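Long-range contacts in L-Ribose isomerase (Acinetobacter, PDB 4Q0S), which catalyses the isomerisation of the non-natural sugar L-ribose, most likely to L-ribulose, in a cupin barrel that holds a cobalt ion: residues R14-Y22 / T252-S260; A49-D59 / P70-E78. All coordinates share one frame; numbering follows the deposited sequence.

Contact 1. Residues R14-Y22 / T252-S260; sequences RTSITRREY and TGRLQTAIS. With RB0 (D-ribitol), chain C.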
loop_
_atom_site.group_PDB
_atom_site.type_symbol
_atom_site.label_atom_id
_atom_site.label_comp_id
_atom_site.label_asym_id
_atom_site.label_seq_id
_atom_site.Cartn_x
_atom_site.Cartn_y
_atom_site.Cartn_z
ATOM N N ARG A 14 9.695 27.893 -23.394
ATOM C CA ARG A 14 9.808 28.066 -21.951
ATOM C C ARG A 14 11.278 28.059 -21.550
ATOM O O ARG A 14 12.093 27.385 -22.175
ATOM C CB ARG A 14 9.064 26.934 -21.229
ATOM C CG ARG A 14 7.565 26.843 -21.547
ATOM C CD ARG A 14 6.803 28.027 -20.963
ATOM N NE ARG A 14 6.962 28.089 -19.513
ATOM C CZ ARG A 14 6.221 27.408 -18.645
ATOM N NH1 ARG A 14 5.248 26.615 -19.071
ATOM N NH2 ARG A 14 6.475 27.498 -17.348
ATOM N N THR A 15 11.619 28.815 -20.512
ATOM C CA THR A 15 12.999 28.877 -20.039
ATOM C C THR A 15 13.036 28.591 -18.545
ATOM O O THR A 15 14.098 28.571 -17.924
ATOM C CB THR A 15 13.625 30.267 -20.294
ATOM O OG1 THR A 15 12.891 31.268 -19.573
ATOM C CG2 THR A 15 13.595 30.597 -21.778
ATOM N N SER A 16 11.860 28.376 -17.972
ATOM C CA SER A 16 11.757 28.080 -16.553
ATOM C C SER A 16 10.391 27.495 -16.258
ATOM O O SER A 16 9.541 27.387 -17.142
ATOM C CB SER A 16 11.959 29.349 -15.726
ATOM O OG SER A 16 10.881 30.247 -15.918
ATOM N N ILE A 17 10.189 27.118 -15.005
ATOM C CA ILE A 17 8.929 26.540 -14.573
ATOM C C ILE A 17 8.330 27.459 -13.513
ATOM O O ILE A 17 9.033 27.915 -12.612
ATOM C CB ILE A 17 9.161 25.119 -13.995
ATOM C CG1 ILE A 17 7.856 24.544 -13.448
ATOM C CG2 ILE A 17 10.222 25.164 -12.913
ATOM C CD1 ILE A 17 7.990 23.114 -12.958
ATOM N N THR A 18 7.039 27.750 -13.627
ATOM C CA THR A 18 6.393 28.624 -12.657
ATOM C C THR A 18 6.354 27.948 -11.296
ATOM O O THR A 18 6.392 26.722 -11.204
ATOM C CB THR A 18 4.948 28.967 -13.069
ATOM O OG1 THR A 18 4.113 27.812 -12.917
ATOM C CG2 THR A 18 4.909 29.438 -14.517
ATOM N N ARG A 19 6.290 28.752 -10.240
ATOM C CA ARG A 19 6.226 28.225 -8.889
ATOM C C ARG A 19 5.023 27.298 -8.758
ATOM O O ARG A 19 5.098 26.271 -8.094
ATOM C CB ARG A 19 6.125 29.368 -7.873
ATOM C CG ARG A 19 5.781 28.928 -6.456
ATOM C CD ARG A 19 6.719 27.845 -5.944
ATOM N NE ARG A 19 8.101 28.301 -5.812
ATOM C CZ ARG A 19 9.096 27.528 -5.390
ATOM N NH1 ARG A 19 10.327 28.013 -5.294
ATOM N NH2 ARG A 19 8.858 26.263 -5.064
ATOM N N ARG A 20 3.919 27.649 -9.405
ATOM C CA ARG A 20 2.733 26.808 -9.332
ATOM C C ARG A 20 2.957 25.464 -10.032
ATOM O O ARG A 20 2.586 24.412 -9.506
ATOM C CB ARG A 20 1.526 27.515 -9.947
ATOM C CG ARG A 20 0.266 26.659 -9.942
ATOM C CD ARG A 20 -0.901 27.381 -10.570
ATOM N NE ARG A 20 -2.021 26.486 -10.833
ATOM C CZ ARG A 20 -3.196 26.887 -11.303
ATOM N NH1 ARG A 20 -3.401 28.174 -11.556
ATOM N NH2 ARG A 20 -4.162 26.007 -11.541
ATOM N N GLU A 21 3.561 25.487 -11.215
ATOM C CA GLU A 21 3.807 24.239 -11.926
ATOM C C GLU A 21 4.755 23.368 -11.109
ATOM O O GLU A 21 4.551 22.160 -10.994
ATOM C CB GLU A 21 4.412 24.496 -13.308
ATOM C CG GLU A 21 3.522 25.271 -14.270
ATOM C CD GLU A 21 4.251 25.609 -15.559
ATOM O OE1 GLU A 21 5.444 25.979 -15.472
ATOM O OE2 GLU A 21 3.643 25.516 -16.647
ATOM N N TYR A 22 5.779 23.988 -10.526
ATOM C CA TYR A 22 6.746 23.246 -9.738
ATOM C C TYR A 22 6.113 22.555 -8.541
ATOM O O TYR A 22 6.243 21.342 -8.369
ATOM C CB TYR A 22 7.865 24.154 -9.234
ATOM C CG TYR A 22 8.968 23.356 -8.588
ATOM C CD1 TYR A 22 9.933 22.723 -9.366
ATOM C CD2 TYR A 22 9.003 23.164 -7.207
ATOM C CE1 TYR A 22 10.906 21.914 -8.785
ATOM C CE2 TYR A 22 9.968 22.357 -6.615
ATOM C CZ TYR A 22 10.918 21.735 -7.410
ATOM O OH TYR A 22 11.887 20.946 -6.836
ATOM N N THR A 252 24.294 20.682 -17.312
ATOM C CA THR A 252 24.095 21.986 -16.692
ATOM C C THR A 252 22.803 22.091 -15.880
ATOM O O THR A 252 22.839 22.189 -14.651
ATOM C CB THR A 252 24.106 23.097 -17.758
ATOM O OG1 THR A 252 23.046 22.875 -18.697
ATOM C CG2 THR A 252 25.436 23.096 -18.500
ATOM N N GLY A 253 21.667 22.070 -16.572
ATOM C CA GLY A 253 20.382 22.181 -15.902
ATOM C C GLY A 253 20.113 21.148 -14.822
ATOM O O GLY A 253 19.150 21.273 -14.066
ATOM N N ARG A 254 20.959 20.130 -14.740
ATOM C CA ARG A 254 20.785 19.077 -13.747
ATOM C C ARG A 254 20.918 19.612 -12.319
ATOM O O ARG A 254 20.088 19.318 -11.457
ATOM C CB ARG A 254 21.820 17.970 -13.983
ATOM C CG ARG A 254 21.449 16.603 -13.410
ATOM C CD ARG A 254 21.262 16.626 -11.898
ATOM N NE ARG A 254 20.939 15.303 -11.369
ATOM C CZ ARG A 254 20.647 15.057 -10.095
ATOM N NH1 ARG A 254 20.368 13.820 -9.706
ATOM N NH2 ARG A 254 20.629 16.047 -9.211
ATOM N N LEU A 255 21.957 20.404 -12.075
ATOM C CA LEU A 255 22.216 20.947 -10.743
ATOM C C LEU A 255 21.333 22.116 -10.288
ATOM O O LEU A 255 21.540 22.654 -9.199
ATOM C CB LEU A 255 23.689 21.355 -10.633
ATOM C CG LEU A 255 24.733 20.262 -10.906
ATOM C CD1 LEU A 255 26.126 20.859 -10.810
ATOM C CD2 LEU A 255 24.572 19.120 -9.909
ATOM N N GLN A 256 20.359 22.514 -11.102
ATOM C CA GLN A 256 19.475 23.619 -10.720
ATOM C C GLN A 256 18.250 23.771 -11.611
ATOM O O GLN A 256 18.346 23.707 -12.838
ATOM C CB GLN A 256 20.231 24.949 -10.714
ATOM C CG GLN A 256 19.345 26.128 -10.320
ATOM C CD GLN A 256 19.981 27.478 -10.594
ATOM O OE1 GLN A 256 21.022 27.815 -10.029
ATOM N NE2 GLN A 256 19.351 28.262 -11.468
ATOM N N THR A 257 17.101 23.992 -10.982
ATOM C CA THR A 257 15.850 24.166 -11.705
ATOM C C THR A 257 15.414 25.624 -11.639
ATOM O O THR A 257 15.314 26.204 -10.558
ATOM C CB THR A 257 14.731 23.297 -11.105
ATOM O OG1 THR A 257 15.162 21.932 -11.055
ATOM C CG2 THR A 257 13.471 23.394 -11.954
ATOM N N ALA A 258 15.155 26.210 -12.801
ATOM C CA ALA A 258 14.731 27.600 -12.874
ATOM C C ALA A 258 13.245 27.719 -12.559
ATOM O O ALA A 258 12.397 27.376 -13.383
ATOM C CB ALA A 258 15.019 28.156 -14.260
ATOM N N ILE A 259 12.934 28.199 -11.361
ATOM C CA ILE A 259 11.546 28.367 -10.946
ATOM C C ILE A 259 11.214 29.854 -10.899
ATOM O O ILE A 259 11.750 30.599 -10.076
ATOM C CB ILE A 259 11.301 27.737 -9.556
ATOM C CG1 ILE A 259 11.741 26.273 -9.568
ATOM C CG2 ILE A 259 9.818 27.827 -9.196
ATOM C CD1 ILE A 259 11.701 25.595 -8.211
ATOM N N SER A 260 10.334 30.284 -11.795
ATOM C CA SER A 260 9.938 31.684 -11.863
ATOM C C SER A 260 8.715 31.948 -10.991
ATOM O O SER A 260 7.652 32.288 -11.550
ATOM C CB SER A 260 9.644 32.079 -13.311
ATOM O OG SER A 260 8.604 31.286 -13.858
ATOM O OXT SER A 260 8.837 31.802 -9.756
HETATM C C1 RB0 C . 19.872 11.081 -12.266
HETATM O O1 RB0 C . 20.010 12.486 -12.397
HETATM C C2 RB0 C . 20.216 10.667 -10.843
HETATM O O2 RB0 C . 21.623 10.769 -10.634
HETATM C C3 RB0 C . 19.720 9.234 -10.561
HETATM O O3 RB0 C . 19.842 8.947 -9.175
HETATM C C4 RB0 C . 20.461 8.166 -11.375
HETATM O O4 RB0 C . 21.711 8.673 -11.816
HETATM C C5 RB0 C . 19.618 7.740 -12.574
HETATM O O5 RB0 C . 20.229 6.632 -13.234
#

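Contact 2. Residues A49-D59 / P70-E78; sequences AGIVFGADQYD and PYEAMIIFE. With RB0 (D-ribitol), chain C.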
loop_
_atom_site.group_PDB
_atom_site.type_symbol
_atom_site.label_atom_id
_atom_site.label_comp_id
_atom_site.label_asym_id
_atom_site.label_seq_id
_atom_site.Cartn_x
_atom_site.Cartn_y
_atom_site.Cartn_z
ATOM N N ALA A 49 14.158 18.786 -5.846
ATOM C CA ALA A 49 13.563 17.494 -6.162
ATOM C C ALA A 49 13.098 17.395 -7.610
ATOM O O ALA A 49 13.259 16.357 -8.247
ATOM C CB ALA A 49 12.394 17.211 -5.211
ATOM N N GLY A 50 12.514 18.469 -8.130
ATOM C CA GLY A 50 12.047 18.464 -9.505
ATOM C C GLY A 50 13.185 18.869 -10.424
ATOM O O GLY A 50 13.705 19.977 -10.315
ATOM N N ILE A 51 13.564 17.975 -11.334
ATOM C CA ILE A 51 14.683 18.223 -12.240
ATOM C C ILE A 51 14.316 18.324 -13.720
ATOM O O ILE A 51 13.554 17.517 -14.249
ATOM C CB ILE A 51 15.740 17.103 -12.076
ATOM C CG1 ILE A 51 16.136 16.984 -10.603
ATOM C CG2 ILE A 51 16.975 17.391 -12.932
ATOM C CD1 ILE A 51 16.876 15.683 -10.276
ATOM N N VAL A 52 14.870 19.328 -14.388
ATOM C CA VAL A 52 14.652 19.530 -15.818
ATOM C C VAL A 52 16.068 19.533 -16.397
ATOM O O VAL A 52 16.891 20.370 -16.025
ATOM C CB VAL A 52 13.945 20.877 -16.093
ATOM C CG1 VAL A 52 13.710 21.053 -17.586
ATOM C CG2 VAL A 52 12.613 20.924 -15.340
ATOM N N PHE A 53 16.352 18.588 -17.291
ATOM C CA PHE A 53 17.689 18.454 -17.866
ATOM C C PHE A 53 18.015 19.337 -19.065
ATOM O O PHE A 53 18.116 18.857 -20.196
ATOM C CB PHE A 53 17.951 16.988 -18.233
ATOM C CG PHE A 53 17.861 16.039 -17.060
ATOM C CD1 PHE A 53 16.646 15.452 -16.712
ATOM C CD2 PHE A 53 18.992 15.732 -16.309
ATOM C CE1 PHE A 53 16.560 14.571 -15.635
ATOM C CE2 PHE A 53 18.921 14.852 -15.227
ATOM C CZ PHE A 53 17.702 14.270 -14.889
ATOM N N GLY A 54 18.197 20.625 -18.813
ATOM C CA GLY A 54 18.528 21.535 -19.893
ATOM C C GLY A 54 17.457 22.551 -20.226
ATOM O O GLY A 54 16.261 22.274 -20.118
ATOM N N ALA A 55 17.906 23.728 -20.651
ATOM C CA ALA A 55 17.032 24.841 -21.010
ATOM C C ALA A 55 15.907 24.494 -21.981
ATOM O O ALA A 55 14.776 24.946 -21.807
ATOM C CB ALA A 55 17.871 25.980 -21.585
ATOM N N ASP A 56 16.204 23.706 -23.006
ATOM C CA ASP A 56 15.175 23.350 -23.971
ATOM C C ASP A 56 14.226 22.262 -23.464
ATOM O O ASP A 56 13.320 21.838 -24.184
ATOM C CB ASP A 56 15.814 22.913 -25.295
ATOM C CG ASP A 56 16.866 21.844 -25.107
ATOM O OD1 ASP A 56 16.578 20.839 -24.424
ATOM O OD2 ASP A 56 17.981 22.004 -25.649
ATOM N N GLN A 57 14.430 21.815 -22.228
ATOM C CA GLN A 57 13.574 20.777 -21.660
ATOM C C GLN A 57 12.420 21.361 -20.864
ATOM O O GLN A 57 11.478 20.654 -20.511
ATOM C CB GLN A 57 14.391 19.825 -20.786
ATOM C CG GLN A 57 15.341 18.972 -21.602
ATOM C CD GLN A 57 14.641 18.329 -22.780
ATOM O OE1 GLN A 57 13.799 17.447 -22.615
ATOM N NE2 GLN A 57 14.972 18.782 -23.981
ATOM N N TYR A 58 12.497 22.656 -20.587
ATOM C CA TYR A 58 11.438 23.326 -19.852
ATOM C C TYR A 58 10.158 23.333 -20.673
ATOM O O TYR A 58 9.069 23.511 -20.132
ATOM C CB TYR A 58 11.871 24.746 -19.497
ATOM C CG TYR A 58 12.783 24.778 -18.298
ATOM C CD1 TYR A 58 12.261 24.735 -17.004
ATOM C CD2 TYR A 58 14.170 24.790 -18.448
ATOM C CE1 TYR A 58 13.094 24.700 -15.892
ATOM C CE2 TYR A 58 15.014 24.753 -17.340
ATOM C CZ TYR A 58 14.470 24.705 -16.067
ATOM O OH TYR A 58 15.299 24.629 -14.969
ATOM N N ASP A 59 10.287 23.117 -21.979
ATOM C CA ASP A 59 9.111 23.084 -22.840
ATOM C C ASP A 59 8.210 21.918 -22.456
ATOM O O ASP A 59 7.121 21.758 -23.003
ATOM C CB ASP A 59 9.501 22.959 -24.317
ATOM C CG ASP A 59 9.814 24.303 -24.957
ATOM O OD1 ASP A 59 9.174 25.309 -24.585
ATOM O OD2 ASP A 59 10.687 24.349 -25.848
ATOM N N PRO A 70 7.806 13.522 -25.264
ATOM C CA PRO A 70 9.175 13.152 -24.898
ATOM C C PRO A 70 10.069 14.314 -24.464
ATOM O O PRO A 70 10.525 15.114 -25.289
ATOM C CB PRO A 70 9.693 12.465 -26.159
ATOM C CG PRO A 70 8.987 13.212 -27.257
ATOM C CD PRO A 70 7.575 13.330 -26.709
ATOM N N TYR A 71 10.304 14.405 -23.158
ATOM C CA TYR A 71 11.168 15.431 -22.595
ATOM C C TYR A 71 12.014 14.779 -21.511
ATOM O O TYR A 71 11.678 13.698 -21.022
ATOM C CB TYR A 71 10.338 16.581 -22.017
ATOM C CG TYR A 71 9.802 17.521 -23.077
ATOM C CD1 TYR A 71 10.622 18.497 -23.647
ATOM C CD2 TYR A 71 8.492 17.408 -23.541
ATOM C CE1 TYR A 71 10.153 19.339 -24.657
ATOM C CE2 TYR A 71 8.010 18.242 -24.553
ATOM C CZ TYR A 71 8.849 19.205 -25.106
ATOM O OH TYR A 71 8.388 20.024 -26.114
ATOM N N GLU A 72 13.122 15.422 -21.155
ATOM C CA GLU A 72 14.007 14.882 -20.136
ATOM C C GLU A 72 13.850 15.694 -18.856
ATOM O O GLU A 72 14.386 16.800 -18.714
ATOM C CB GLU A 72 15.456 14.880 -20.655
ATOM C CG GLU A 72 15.544 14.180 -22.019
ATOM C CD GLU A 72 16.952 14.040 -22.582
ATOM O OE1 GLU A 72 17.838 14.850 -22.239
ATOM O OE2 GLU A 72 17.159 13.113 -23.392
ATOM N N ALA A 73 13.080 15.121 -17.934
ATOM C CA ALA A 73 12.779 15.739 -16.652
ATOM C C ALA A 73 12.248 14.654 -15.719
ATOM O O ALA A 73 11.627 13.681 -16.164
ATOM C CB ALA A 73 11.738 16.830 -16.835
ATOM N N MET A 74 12.479 14.827 -14.423
ATOM C CA MET A 74 12.042 13.836 -13.454
ATOM C C MET A 74 12.100 14.415 -12.060
ATOM O O MET A 74 12.613 15.515 -11.845
ATOM C CB MET A 74 12.971 12.627 -13.496
ATOM C CG MET A 74 14.335 12.941 -12.890
ATOM S SD MET A 74 15.579 11.692 -13.203
ATOM C CE MET A 74 14.883 10.327 -12.248
ATOM N N ILE A 75 11.592 13.640 -11.110
ATOM C CA ILE A 75 11.599 14.045 -9.716
ATOM C C ILE A 75 12.371 13.006 -8.927
ATOM O O ILE A 75 12.256 11.811 -9.195
ATOM C CB ILE A 75 10.165 14.124 -9.140
ATOM C CG1 ILE A 75 9.410 15.276 -9.797
ATOM C CG2 ILE A 75 10.219 14.287 -7.620
ATOM C CD1 ILE A 75 8.021 15.463 -9.266
ATOM N N ILE A 76 13.165 13.463 -7.966
ATOM C CA ILE A 76 13.922 12.550 -7.128
ATOM C C ILE A 76 13.804 13.008 -5.688
ATOM O O ILE A 76 14.072 14.168 -5.380
ATOM C CB ILE A 76 15.426 12.516 -7.496
ATOM C CG1 ILE A 76 15.606 12.023 -8.935
ATOM C CG2 ILE A 76 16.174 11.599 -6.530
ATOM C CD1 ILE A 76 17.065 12.006 -9.406
ATOM N N PHE A 77 13.362 12.102 -4.819
ATOM C CA PHE A 77 13.245 12.389 -3.398
ATOM C C PHE A 77 14.288 11.483 -2.762
ATOM O O PHE A 77 14.120 10.265 -2.704
ATOM C CB PHE A 77 11.849 12.042 -2.864
ATOM C CG PHE A 77 10.750 12.920 -3.402
ATOM C CD1 PHE A 77 10.786 14.300 -3.219
ATOM C CD2 PHE A 77 9.663 12.365 -4.066
ATOM C CE1 PHE A 77 9.747 15.114 -3.691
ATOM C CE2 PHE A 77 8.618 13.164 -4.539
ATOM C CZ PHE A 77 8.660 14.540 -4.351
ATOM N N GLU A 78 15.377 12.086 -2.306
ATOM C CA GLU A 78 16.466 11.344 -1.700
ATOM C C GLU A 78 16.281 11.174 -0.194
ATOM O O GLU A 78 16.251 12.157 0.547
ATOM C CB GLU A 78 17.771 12.074 -2.016
ATOM C CG GLU A 78 19.021 11.511 -1.391
ATOM C CD GLU A 78 20.248 12.321 -1.784
ATOM O OE1 GLU A 78 20.781 12.101 -2.889
ATOM O OE2 GLU A 78 20.666 13.190 -0.991
HETATM C C1 RB0 C . 19.872 11.081 -12.266
HETATM O O1 RB0 C . 20.010 12.486 -12.397
HETATM C C2 RB0 C . 20.216 10.667 -10.843
HETATM O O2 RB0 C . 21.623 10.769 -10.634
HETATM C C3 RB0 C . 19.720 9.234 -10.561
HETATM O O3 RB0 C . 19.842 8.947 -9.175
HETATM C C4 RB0 C . 20.461 8.166 -11.375
HETATM O O4 RB0 C . 21.711 8.673 -11.816
HETATM C C5 RB0 C . 19.618 7.740 -12.574
HETATM O O5 RB0 C . 20.229 6.632 -13.234
HETATM O O HOH W 1 10.193 21.400 -27.480
#

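Contact 1. Residues R14-Y22 / T252-S260
I259 lays its side chain against I17, R19 and Y22. I259 CB sits 3.8 Å from I17 O, and there the side chain divides. The I259 CG2 branch, anti to the backbone N, reaches R19 CA at 3.6 Å and lies over one face of the R19 guanidinium, whose NH2 is engaged by D47 and D23. I259 CG1 leans on I17 CG2 at 3.8 Å and carries CD1 onward. I259 CD1 stands 3.5 Å from the centroid of the Y22 ring, only 12° off the normal: a CH-pi contact over the centre of the face. The two backbones, from opposite ends of the chain, are joined by a single beta bridge between I17 and I259. I17 N gives a nearly straight bond to A258 O (2.8 Å, 171°), while S260 N meets I17 O from above the carbonyl plane at 2.8 Å. Just past the bridge, T18 and E21 form a capping box that starts helix 19-35, E21 N donating to T18 OG1 at 2.9 Å. R14 grips the E21 carboxylate end-on, R14 NH2 reaching E21 OE1 at 2.6 Å.

Contact 2. Residues A49-D59 / P70-E78
F53 and M74 meet with the ring edge-on to the sulfur: M74 SD lies 3.7 Å from F53 CZ and 84° off the ring normal, a Met-aromatic contact in the ring plane. M74 CG stands between its own backbone N and carbonyl carbon (chi1 72°), and the chain then runs straight on through chi2 to bring SD to the ring edge. One face of the same ring is overlaid near its rim by I51 CG2, and ribitol O1 lies at its edge, 3.8 Å from F53 CZ. Further along, the I51 and I76 side chains cross obliquely, I51 CD1 3.8 Å from I76 CD1, and I76 CD1 comes equally close to ribitol, 3.7 Å from C2. The strands that carry these side chains form the antiparallel edge of the six-stranded sheet of the cupin barrel, where I51 and M74 are a hydrogen-bonded pair flanked by the non-hydrogen-bonded pairs G50-I75 and V52-A73. I75 and F77 turn to the other side, onto helix 19-35. Beyond the strands, Q57 and Y71 cross with amide and ring planes 45° apart. Q57 OE1 lies at the ring edge and accepts a nearly straight bond from E72 N at 2.6 Å, while its NE2 gives another to D56 OD1. D59 C lies over one face of the Y71 ring, toward its rim. With both ends of its amide bonded, Q57 is held against rotation and supplies a buried backbone N-H with its acceptor; F53 and I76, by contrast, offer ribitol carbon surface alone, and hydrogen bonds to the sugar come from R254 and E215.

How the contacts relate
Contact 1 ties the two ends of the chain together, and contact 2 lies between those ends in sequence; their centres are about 8 Å apart. They meet directly: T257 OG1 approaches G50 O at 2.5 Å and A258 N approaches Y58 OH at 2.7 Å, both probable hydrogen bonds, so the C-terminal segment runs beside strand 50-52. Y22 OH is also hydrogen-bonded to G50 N. The two contacts converge on ribitol in complementary ways. R254 of contact 1 donates to ribitol O1 from NE (3.1 Å) and NH1 (3.0 Å), and its side chain touches I51, F53 and I76 of contact 2. The I76 side chain is about 8 Å from the cobalt(II) ion.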